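Local coordinates for C-glycoside 3-oxidase (PDB 7DVE), which uses FAD and molecular oxygen to oxidise the C3 hydroxyl of the sugar in C-glycosides such as isoorientin and mangiferin, at residues E179-V184 with T331-T336. Numbering follows the deposited sequence.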
ATOM      1  N   GLU A 179      -7.739  14.006 -22.499  1.00 59.48           N
ATOM      2  CA  GLU A 179      -7.666  14.923 -23.638  1.00 61.96           C
ATOM      3  C   GLU A 179      -7.231  16.316 -23.197  1.00 63.01           C
ATOM      4  O   GLU A 179      -6.320  16.927 -23.787  1.00 63.03           O
ATOM      5  CB  GLU A 179      -9.039  15.010 -24.297  1.00 63.25           C
ATOM      6  CG  GLU A 179      -9.095  14.787 -25.770  1.00 69.24           C
ATOM      7  CD  GLU A 179     -10.543  14.810 -26.260  1.00 76.52           C
ATOM      8  OE1 GLU A 179     -10.777  14.553 -27.472  1.00 78.65           O
ATOM      9  OE2 GLU A 179     -11.436  15.114 -25.432  1.00 75.98           O
ATOM     10  N   ARG A 180      -7.899  16.844 -22.169  1.00 62.68           N
ATOM     11  CA  ARG A 180      -7.619  18.203 -21.732  1.00 61.87           C
ATOM     12  C   ARG A 180      -6.203  18.326 -21.179  1.00 63.79           C
ATOM     13  O   ARG A 180      -5.530  19.339 -21.406  1.00 65.72           O
ATOM     14  CB  ARG A 180      -8.667  18.636 -20.717  1.00 59.38           C
ATOM     15  CG  ARG A 180      -9.976  18.974 -21.384  1.00 59.41           C
ATOM     16  CD  ARG A 180     -11.091  19.196 -20.389  1.00 61.79           C
ATOM     17  NE  ARG A 180     -12.380  19.063 -21.048  1.00 66.29           N
ATOM     18  CZ  ARG A 180     -13.495  19.644 -20.632  1.00 68.13           C
ATOM     19  NH1 ARG A 180     -13.521  20.372 -19.524  1.00 67.34           N
ATOM     20  NH2 ARG A 180     -14.611  19.489 -21.341  1.00 64.50           N
ATOM     21  N   LEU A 181      -5.716  17.298 -20.479  1.00 64.24           N
ATOM     22  CA  LEU A 181      -4.352  17.352 -19.956  1.00 62.23           C
ATOM     23  C   LEU A 181      -3.333  17.244 -21.081  1.00 66.86           C
ATOM     24  O   LEU A 181      -2.353  17.995 -21.119  1.00 69.03           O
ATOM     25  CB  LEU A 181      -4.138  16.242 -18.932  1.00 60.08           C
ATOM     26  CG  LEU A 181      -4.976  16.434 -17.676  1.00 57.09           C
ATOM     27  CD1 LEU A 181      -4.663  15.330 -16.700  1.00 55.49           C
ATOM     28  CD2 LEU A 181      -4.687  17.804 -17.080  1.00 57.89           C
ATOM     29  N   ALA A 182      -3.550  16.310 -22.013  1.00 68.22           N
ATOM     30  CA  ALA A 182      -2.638  16.159 -23.139  1.00 69.49           C
ATOM     31  C   ALA A 182      -2.509  17.461 -23.905  1.00 69.43           C
ATOM     32  O   ALA A 182      -1.435  17.768 -24.426  1.00 73.55           O
ATOM     33  CB  ALA A 182      -3.125  15.033 -24.061  1.00 65.54           C
ATOM     34  N   ALA A 183      -3.589  18.240 -23.978  1.00 67.25           N
ATOM     35  CA  ALA A 183      -3.530  19.526 -24.674  1.00 68.86           C
ATOM     36  C   ALA A 183      -2.394  20.409 -24.163  1.00 71.43           C
ATOM     37  O   ALA A 183      -1.739  21.101 -24.948  1.00 72.88           O
ATOM     38  CB  ALA A 183      -4.861  20.267 -24.522  1.00 68.13           C
ATOM     39  N   VAL A 184      -2.161  20.420 -22.853  1.00 71.10           N
ATOM     40  CA  VAL A 184      -1.175  21.297 -22.228  1.00 72.31           C
ATOM     41  C   VAL A 184       0.074  20.525 -21.802  1.00 74.56           C
ATOM     42  O   VAL A 184       0.828  21.005 -20.967  1.00 77.43           O
ATOM     43  CB  VAL A 184      -1.769  22.060 -21.026  1.00 69.13           C
ATOM     44  CG1 VAL A 184      -2.959  22.913 -21.437  1.00 66.86           C
ATOM     45  CG2 VAL A 184      -2.168  21.084 -19.918  1.00 65.10           C
ATOM     46  N   THR A 331      -6.987   9.283 -14.240  1.00 47.70           N
ATOM     47  CA  THR A 331      -5.892   9.587 -15.140  1.00 48.42           C
ATOM     48  C   THR A 331      -4.587   9.745 -14.361  1.00 49.83           C
ATOM     49  O   THR A 331      -4.562  10.265 -13.232  1.00 47.78           O
ATOM     50  CB  THR A 331      -6.159  10.873 -15.924  1.00 48.94           C
ATOM     51  OG1 THR A 331      -7.378  10.757 -16.643  1.00 48.93           O
ATOM     52  CG2 THR A 331      -5.034  11.166 -16.906  1.00 51.00           C
ATOM     53  N   TRP A 332      -3.507   9.348 -15.026  1.00 49.87           N
ATOM     54  CA  TRP A 332      -2.164   9.279 -14.486  1.00 49.92           C
ATOM     55  C   TRP A 332      -1.295  10.322 -15.178  1.00 53.07           C
ATOM     56  O   TRP A 332      -1.218  10.345 -16.409  1.00 53.43           O
ATOM     57  CB  TRP A 332      -1.610   7.876 -14.718  1.00 50.41           C
ATOM     58  CG  TRP A 332      -0.192   7.657 -14.319  1.00 54.43           C
ATOM     59  CD1 TRP A 332       0.539   8.391 -13.427  1.00 50.30           C
ATOM     60  CD2 TRP A 332       0.669   6.602 -14.779  1.00 52.07           C
ATOM     61  NE1 TRP A 332       1.797   7.863 -13.309  1.00 51.73           N
ATOM     62  CE2 TRP A 332       1.908   6.771 -14.132  1.00 53.02           C
ATOM     63  CE3 TRP A 332       0.509   5.541 -15.684  1.00 53.07           C
ATOM     64  CZ2 TRP A 332       2.982   5.913 -14.343  1.00 51.80           C
ATOM     65  CZ3 TRP A 332       1.567   4.690 -15.904  1.00 53.16           C
ATOM     66  CH2 TRP A 332       2.798   4.882 -15.240  1.00 56.73           C
ATOM     67  N   VAL A 333      -0.661  11.191 -14.391  1.00 52.49           N
ATOM     68  CA  VAL A 333       0.308  12.164 -14.885  1.00 52.14           C
ATOM     69  C   VAL A 333       1.666  11.724 -14.356  1.00 54.25           C
ATOM     70  O   VAL A 333       1.995  11.991 -13.188  1.00 52.48           O
ATOM     71  CB  VAL A 333      -0.024  13.595 -14.441  1.00 53.14           C
ATOM     72  CG1 VAL A 333       0.855  14.594 -15.219  1.00 52.81           C
ATOM     73  CG2 VAL A 333      -1.517  13.886 -14.617  1.00 49.98           C
ATOM     74  N   PRO A 334       2.475  11.053 -15.176  1.00 57.44           N
ATOM     75  CA  PRO A 334       3.630  10.317 -14.646  1.00 56.92           C
ATOM     76  C   PRO A 334       4.752  11.203 -14.132  1.00 57.27           C
ATOM     77  O   PRO A 334       5.012  12.295 -14.641  1.00 57.16           O
ATOM     78  CB  PRO A 334       4.101   9.487 -15.846  1.00 59.30           C
ATOM     79  CG  PRO A 334       2.853   9.328 -16.683  1.00 61.12           C
ATOM     80  CD  PRO A 334       2.104  10.622 -16.536  1.00 56.84           C
ATOM     81  N   PHE A 335       5.392  10.695 -13.077  1.00 56.80           N
ATOM     82  CA  PHE A 335       6.672  11.185 -12.581  1.00 58.85           C
ATOM     83  C   PHE A 335       7.757  11.146 -13.663  1.00 61.90           C
ATOM     84  O   PHE A 335       7.893  10.159 -14.391  1.00 61.26           O
ATOM     85  CB  PHE A 335       7.084  10.312 -11.387  1.00 55.57           C
ATOM     86  CG  PHE A 335       8.433  10.646 -10.800  1.00 61.45           C
ATOM     87  CD1 PHE A 335       9.618  10.176 -11.393  1.00 59.44           C
ATOM     88  CD2 PHE A 335       8.524  11.412  -9.635  1.00 55.70           C
ATOM     89  CE1 PHE A 335      10.855  10.483 -10.841  1.00 62.35           C
ATOM     90  CE2 PHE A 335       9.762  11.709  -9.076  1.00 59.91           C
ATOM     91  CZ  PHE A 335      10.932  11.250  -9.681  1.00 59.39           C
ATOM     92  N   THR A 336       8.549  12.223 -13.745  1.00 62.46           N
ATOM     93  CA  THR A 336       9.829  12.240 -14.457  1.00 65.63           C
ATOM     94  C   THR A 336      10.866  12.969 -13.609  1.00 67.27           C
ATOM     95  O   THR A 336      10.525  13.844 -12.806  1.00 66.81           O
ATOM     96  CB  THR A 336       9.747  12.924 -15.833  1.00 67.28           C
ATOM     97  OG1 THR A 336       9.387  14.303 -15.675  1.00 67.70           O
ATOM     98  CG2 THR A 336       8.737  12.219 -16.748  1.00 69.87           C
TER
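Leu181 reaches from the helix onto two methyl groups of the strand, and a single branch, CD1, does the touching. Leu181 CD1 lies 4.0 Å from Val333 CG2 and 4.2 Å from Thr331 CG2, so one methyl bears on two residues that sit on the same side of the strand, with Trp332 between them facing away. The approach differs at the two places: Leu181 crosses Val333 at about a right angle, whereas it slides alongside Thr331, the two side chains running in opposite directions. In the leucine, CD1 continues the chain trans to CA (chi2 -178°), which makes it the outermost methyl on the strand side. On Thr331 the methyl rather than the hydroxyl meets the leucine: CG2 stands trans to the backbone N, while OG1 sits beside that N (chi1 -57°). Val333 offers CG2 as the methyl that meets Leu181 CD1. The contact is wholly apolar and small, 78 Å² in all, and its three residues are buried. It packs helix 176-183 against one face of the antiparallel sheet that GMC oxidoreductases carry beside their FAD-binding Rossmann-type domain. This is packing away from the flavin, with the bound FAD about 13 Å from the side chain of Thr331. Strand 330-333 runs inside that sheet, between strands 196-204 and 341-347: Thr331 shares backbone hydrogen bonding with Val345 and Val333 with Gly343, and Trp332 pairs with Gln196. The backbones stay well apart, Leu181 CA being 8.6 Å from Val333 CA, a gap spanned by side chains alone. The helix is also tied down by Arg180, whose NH1 is hydrogen-bonded to the carbonyl oxygens of Arg308 and Ile426.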